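Local atomic coordinates of sporozoite-specific SAG protein (PDB entry 2WNK), a protein that is a SAG2-related surface antigen of the Toxoplasma gondii sporozoite, built from two SRS domains and probably involved in host-cell attachment. Residues A[89-102]-A[119-132]. Residues are numbered along the deposited sequence; the frame is centred on the assembly and turned at random.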
loop_
_atom_site.group_PDB
_atom_site.type_symbol
_atom_site.label_atom_id
_atom_site.label_comp_id
_atom_site.label_asym_id
_atom_site.label_seq_id
_atom_site.Cartn_x
_atom_site.Cartn_y
_atom_site.Cartn_z
ATOM N N LEU A 89 -3.736 6.994 -0.125
ATOM C CA LEU A 89 -4.191 6.432 1.158
ATOM C C LEU A 89 -4.676 7.537 2.090
ATOM O O LEU A 89 -4.165 8.651 2.060
ATOM C CB LEU A 89 -3.109 5.583 1.846
ATOM C CG LEU A 89 -2.592 4.342 1.105
ATOM C CD1 LEU A 89 -1.514 3.631 1.888
ATOM C CD2 LEU A 89 -3.753 3.406 0.896
ATOM N N PRO A 90 -5.683 7.231 2.895
ATOM C CA PRO A 90 -6.241 8.236 3.791
ATOM C C PRO A 90 -5.253 8.560 4.914
ATOM O O PRO A 90 -4.334 7.787 5.174
ATOM C CB PRO A 90 -7.487 7.544 4.354
ATOM C CG PRO A 90 -7.178 6.091 4.277
ATOM C CD PRO A 90 -6.331 5.914 3.041
ATOM N N GLU A 91 -5.459 9.659 5.623
ATOM C CA GLU A 91 -4.497 9.964 6.683
ATOM C C GLU A 91 -4.643 9.040 7.878
ATOM O O GLU A 91 -3.676 8.826 8.614
ATOM C CB GLU A 91 -4.521 11.422 7.130
ATOM C CG GLU A 91 -3.096 11.891 7.554
ATOM C CD GLU A 91 -1.991 11.395 6.589
ATOM O OE1 GLU A 91 -1.208 10.476 6.946
ATOM O OE2 GLU A 91 -1.913 11.909 5.452
ATOM N N ALA A 92 -5.855 8.519 8.084
ATOM C CA ALA A 92 -6.095 7.550 9.130
ATOM C C ALA A 92 -6.657 6.267 8.525
ATOM O O ALA A 92 -7.443 6.315 7.593
ATOM C CB ALA A 92 -7.079 8.103 10.146
ATOM N N GLU A 93 -6.257 5.135 9.088
ATOM C CA GLU A 93 -6.782 3.828 8.697
ATOM C C GLU A 93 -8.296 3.811 8.831
ATOM O O GLU A 93 -8.849 4.281 9.849
ATOM C CB GLU A 93 -6.178 2.773 9.620
ATOM C CG GLU A 93 -6.890 1.464 9.682
ATOM C CD GLU A 93 -6.054 0.379 10.318
ATOM O OE1 GLU A 93 -4.833 0.358 10.082
ATOM O OE2 GLU A 93 -6.607 -0.460 11.062
ATOM N N THR A 94 -8.974 3.265 7.828
ATOM C CA THR A 94 -10.409 3.156 7.950
ATOM C C THR A 94 -10.947 1.965 7.185
ATOM O O THR A 94 -10.197 1.232 6.502
ATOM C CB THR A 94 -11.070 4.450 7.498
ATOM O OG1 THR A 94 -12.466 4.414 7.853
ATOM C CG2 THR A 94 -10.851 4.647 6.030
ATOM N N SER A 95 -12.253 1.767 7.309
ATOM C CA SER A 95 -12.888 0.585 6.746
ATOM C C SER A 95 -14.069 0.999 5.877
ATOM O O SER A 95 -14.858 1.878 6.245
ATOM C CB SER A 95 -13.405 -0.330 7.853
ATOM O OG SER A 95 -12.362 -1.063 8.473
ATOM N N VAL A 96 -14.202 0.369 4.716
ATOM C CA VAL A 96 -15.436 0.442 3.963
ATOM C C VAL A 96 -16.050 -0.962 3.808
ATOM O O VAL A 96 -15.352 -1.963 3.871
ATOM C CB VAL A 96 -15.303 1.138 2.589
ATOM C CG1 VAL A 96 -14.811 2.609 2.787
ATOM C CG2 VAL A 96 -14.348 0.398 1.664
ATOM N N PHE A 97 -17.343 -1.000 3.565
ATOM C CA PHE A 97 -18.089 -2.261 3.492
ATOM C C PHE A 97 -19.011 -2.272 2.319
ATOM O O PHE A 97 -19.534 -1.216 1.882
ATOM C CB PHE A 97 -18.954 -2.444 4.761
ATOM C CG PHE A 97 -18.181 -2.480 6.034
ATOM C CD1 PHE A 97 -17.729 -3.692 6.518
ATOM C CD2 PHE A 97 -17.884 -1.309 6.730
ATOM C CE1 PHE A 97 -17.024 -3.747 7.709
ATOM C CE2 PHE A 97 -17.187 -1.362 7.924
ATOM C CZ PHE A 97 -16.758 -2.568 8.404
ATOM N N PHE A 98 -19.252 -3.497 1.802
ATOM C CA PHE A 98 -20.340 -3.711 0.874
ATOM C C PHE A 98 -21.114 -4.962 1.249
ATOM O O PHE A 98 -20.612 -5.799 2.036
ATOM C CB PHE A 98 -19.772 -3.931 -0.545
ATOM C CG PHE A 98 -18.899 -2.792 -1.007
ATOM C CD1 PHE A 98 -19.484 -1.636 -1.531
ATOM C CD2 PHE A 98 -17.515 -2.862 -0.869
ATOM C CE1 PHE A 98 -18.722 -0.560 -1.965
ATOM C CE2 PHE A 98 -16.726 -1.783 -1.282
ATOM C CZ PHE A 98 -17.336 -0.630 -1.826
ATOM N N LEU A 99 -22.321 -5.110 0.686
ATOM C CA LEU A 99 -22.988 -6.396 0.722
ATOM C C LEU A 99 -23.230 -6.915 -0.683
ATOM O O LEU A 99 -23.548 -6.130 -1.592
ATOM C CB LEU A 99 -24.360 -6.256 1.390
ATOM C CG LEU A 99 -24.195 -5.986 2.892
ATOM C CD1 LEU A 99 -25.506 -5.503 3.515
ATOM C CD2 LEU A 99 -23.681 -7.252 3.615
ATOM N N CYS A 100 -23.192 -8.240 -0.828
ATOM C CA CYS A 100 -23.635 -8.908 -2.038
ATOM C C CYS A 100 -24.976 -9.529 -1.650
ATOM O O CYS A 100 -25.048 -10.266 -0.655
ATOM C CB CYS A 100 -22.652 -10.017 -2.417
ATOM S SG CYS A 100 -20.973 -9.445 -2.925
ATOM N N GLN A 101 -25.999 -9.195 -2.397
ATOM C CA GLN A 101 -27.353 -9.595 -2.078
ATOM C C GLN A 101 -28.104 -10.041 -3.302
ATOM O O GLN A 101 -27.708 -9.769 -4.371
ATOM C CB GLN A 101 -28.109 -8.441 -1.423
ATOM C CG GLN A 101 -28.506 -7.327 -2.265
ATOM C CD GLN A 101 -29.042 -6.115 -1.504
ATOM O OE1 GLN A 101 -29.599 -5.208 -2.074
ATOM N NE2 GLN A 101 -28.836 -6.105 -0.247
ATOM N N ARG A 102 -29.216 -10.726 -3.093
ATOM C CA ARG A 102 -30.130 -11.035 -4.170
ATOM C C ARG A 102 -30.605 -9.812 -4.910
ATOM O O ARG A 102 -30.759 -8.763 -4.375
ATOM C CB ARG A 102 -31.353 -11.811 -3.622
ATOM C CG ARG A 102 -31.220 -13.294 -3.665
ATOM C CD ARG A 102 -31.898 -14.069 -2.538
ATOM N NE ARG A 102 -30.820 -14.596 -1.745
ATOM C CZ ARG A 102 -30.860 -14.988 -0.491
ATOM N NH1 ARG A 102 -29.749 -15.385 0.041
ATOM N NH2 ARG A 102 -32.009 -15.037 0.208
ATOM N N ASP A 119 -28.951 -13.476 4.896
ATOM C CA ASP A 119 -29.195 -13.775 3.469
ATOM C C ASP A 119 -28.291 -13.028 2.496
ATOM O O ASP A 119 -28.598 -12.973 1.296
ATOM C CB ASP A 119 -30.656 -13.472 3.089
ATOM C CG ASP A 119 -31.042 -12.024 3.383
ATOM O OD1 ASP A 119 -32.035 -11.549 2.797
ATOM O OD2 ASP A 119 -30.346 -11.365 4.167
ATOM N N LYS A 120 -27.205 -12.471 3.009
ATOM C CA LYS A 120 -26.273 -11.659 2.184
ATOM C C LYS A 120 -24.852 -12.032 2.536
ATOM O O LYS A 120 -24.630 -12.669 3.555
ATOM C CB LYS A 120 -26.519 -10.159 2.431
ATOM C CG LYS A 120 -27.900 -9.712 1.934
ATOM C CD LYS A 120 -28.221 -8.267 2.342
ATOM C CE LYS A 120 -29.726 -8.018 2.342
ATOM N NZ LYS A 120 -30.029 -6.568 2.278
ATOM N N CYS A 121 -23.875 -11.613 1.716
ATOM C CA CYS A 121 -22.478 -11.889 2.021
ATOM C C CYS A 121 -21.773 -10.542 2.106
ATOM O O CYS A 121 -22.050 -9.653 1.293
ATOM C CB CYS A 121 -21.844 -12.810 0.927
ATOM S SG CYS A 121 -20.104 -13.241 1.281
ATOM N N GLY A 122 -20.881 -10.359 3.085
ATOM C CA GLY A 122 -20.315 -9.038 3.361
ATOM C C GLY A 122 -18.878 -8.958 2.836
ATOM O O GLY A 122 -18.157 -9.959 2.802
ATOM N N VAL A 123 -18.504 -7.769 2.382
ATOM C CA VAL A 123 -17.156 -7.477 1.907
ATOM C C VAL A 123 -16.625 -6.340 2.743
ATOM O O VAL A 123 -17.255 -5.274 2.798
ATOM C CB VAL A 123 -17.190 -7.003 0.468
ATOM C CG1 VAL A 123 -15.766 -6.553 0.024
ATOM C CG2 VAL A 123 -17.673 -8.131 -0.420
ATOM N N HIS A 124 -15.529 -6.592 3.452
ATOM C CA HIS A 124 -14.932 -5.593 4.319
ATOM C C HIS A 124 -13.570 -5.237 3.718
ATOM O O HIS A 124 -12.724 -6.133 3.544
ATOM C CB HIS A 124 -14.725 -6.166 5.696
ATOM C CG HIS A 124 -13.941 -5.266 6.595
ATOM N ND1 HIS A 124 -12.965 -5.737 7.442
ATOM C CD2 HIS A 124 -13.946 -3.918 6.738
ATOM C CE1 HIS A 124 -12.420 -4.723 8.093
ATOM N NE2 HIS A 124 -13.000 -3.608 7.686
ATOM N N ILE A 125 -13.370 -3.963 3.405
ATOM C CA ILE A 125 -12.073 -3.523 2.891
ATOM C C ILE A 125 -11.453 -2.592 3.922
ATOM O O ILE A 125 -12.026 -1.532 4.230
ATOM C CB ILE A 125 -12.173 -2.834 1.528
ATOM C CG1 ILE A 125 -12.818 -3.783 0.494
ATOM C CG2 ILE A 125 -10.766 -2.379 1.107
ATOM C CD1 ILE A 125 -13.253 -3.105 -0.825
ATOM N N LEU A 126 -10.324 -3.027 4.474
ATOM C CA LEU A 126 -9.537 -2.229 5.421
ATOM C C LEU A 126 -8.485 -1.424 4.646
ATOM O O LEU A 126 -7.672 -1.992 3.928
ATOM C CB LEU A 126 -8.847 -3.135 6.436
ATOM C CG LEU A 126 -8.046 -2.317 7.469
ATOM C CD1 LEU A 126 -8.955 -1.429 8.272
ATOM C CD2 LEU A 126 -7.161 -3.169 8.377
ATOM N N VAL A 127 -8.517 -0.107 4.774
ATOM C CA VAL A 127 -7.572 0.729 4.054
ATOM C C VAL A 127 -6.580 1.323 5.069
ATOM O O VAL A 127 -6.971 2.006 6.022
ATOM C CB VAL A 127 -8.296 1.830 3.277
ATOM C CG1 VAL A 127 -7.299 2.669 2.501
ATOM C CG2 VAL A 127 -9.333 1.215 2.311
ATOM N N LYS A 128 -5.299 1.033 4.882
ATOM C CA LYS A 128 -4.281 1.469 5.851
ATOM C C LYS A 128 -3.975 2.952 5.689
ATOM O O LYS A 128 -4.244 3.527 4.619
ATOM C CB LYS A 128 -2.992 0.666 5.656
ATOM C CG LYS A 128 -3.149 -0.838 5.884
ATOM C CD LYS A 128 -2.926 -1.165 7.348
ATOM C CE LYS A 128 -3.176 -2.629 7.686
ATOM N NZ LYS A 128 -1.982 -3.467 7.368
ATOM N N ALA A 129 -3.426 3.579 6.737
ATOM C CA ALA A 129 -3.127 5.002 6.681
ATOM C C ALA A 129 -1.879 5.220 5.809
ATOM O O ALA A 129 -1.036 4.342 5.717
ATOM C CB ALA A 129 -2.900 5.580 8.084
ATOM N N ALA A 130 -1.785 6.373 5.152
ATOM C CA ALA A 130 -0.628 6.722 4.350
ATOM C C ALA A 130 0.617 6.748 5.237
ATOM O O ALA A 130 0.580 7.343 6.305
ATOM C CB ALA A 130 -0.824 8.094 3.767
ATOM N N PRO A 131 1.717 6.109 4.796
ATOM C CA PRO A 131 2.964 6.243 5.586
ATOM C C PRO A 131 3.430 7.699 5.571
ATOM O O PRO A 131 3.234 8.433 4.574
ATOM C CB PRO A 131 3.984 5.359 4.850
ATOM C CG PRO A 131 3.219 4.554 3.862
ATOM C CD PRO A 131 1.859 5.186 3.647
ATOM N N GLN A 132 4.034 8.135 6.670
ATOM C CA GLN A 132 4.543 9.498 6.740
ATOM C C GLN A 132 6.008 9.450 6.348
ATOM O O GLN A 132 6.894 9.537 7.188
ATOM C CB GLN A 132 4.394 10.082 8.154
ATOM C CG GLN A 132 2.939 10.510 8.480
ATOM C CD GLN A 132 2.462 11.774 7.722
ATOM O OE1 GLN A 132 3.119 12.833 7.758
ATOM N NE2 GLN A 132 1.311 11.673 7.064
HETATM O O HOH W 1 0.319 12.730 4.424
HETATM O O HOH W 2 -2.801 1.930 9.308
HETATM O O HOH W 3 -30.052 -11.545 -0.343
#
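Phe97 and His124 face each other as a non-hydrogen-bonded pair of two antiparallel strands, 94-101 and 121-127. Their rings extend in the same direction, tilted only 16° from one another and offset until little of either covers the other; the closest touch is Phe97 CE1 to His124 CD2 at 3.2 Å. The imidazole leans across to strand 94-101 because chi1 of His124 (172°) turns CG away from the backbone N, and NE2 meets OG of Ser95 at 2.7 Å in a hydrogen bond. This bond comes in at the edge of the imidazole and restrains its rotation. Leu126 continues the same face, its CD1 3.4 Å from Ser95 OG and both its methyls against the carboxylate end of Glu93.

The other face is largely apolar between Val96 and Cys100. Ile125 CD1 abuts the edge of the Phe98 ring, in its plane, 3.7 Å from CE2, while the CB atoms of Phe98 and Val123 pass at 4.1 Å. Val127 CG1 is wedged tightly against Pro90 CD (3.4 Å), and Leu89 CD2 reaches the same methyl at a slant. Paired backbone hydrogen bonds join Thr94, Val96, Phe98 and Cys100 to Val127, Ile125, Val123 and Cys121, respectively. Beyond the strands, Ala130 N donates to Pro90 O (2.9 Å), and a water links Glu93 OE1 to Ala129 N.

These are the two central strands of a four-stranded mixed sheet in the N-terminal SRS domain. Disulfides tie Cys100 to Cys28 and Cys121 to Cys6, and the Phe98 ring meets that of Phe26. Strand 12-17 lies parallel to 121-127 on one flank, strand 34-36 borders 94-101 on the other, and beyond 121-127 the chain continues to strand 135-136, in a separate sheet.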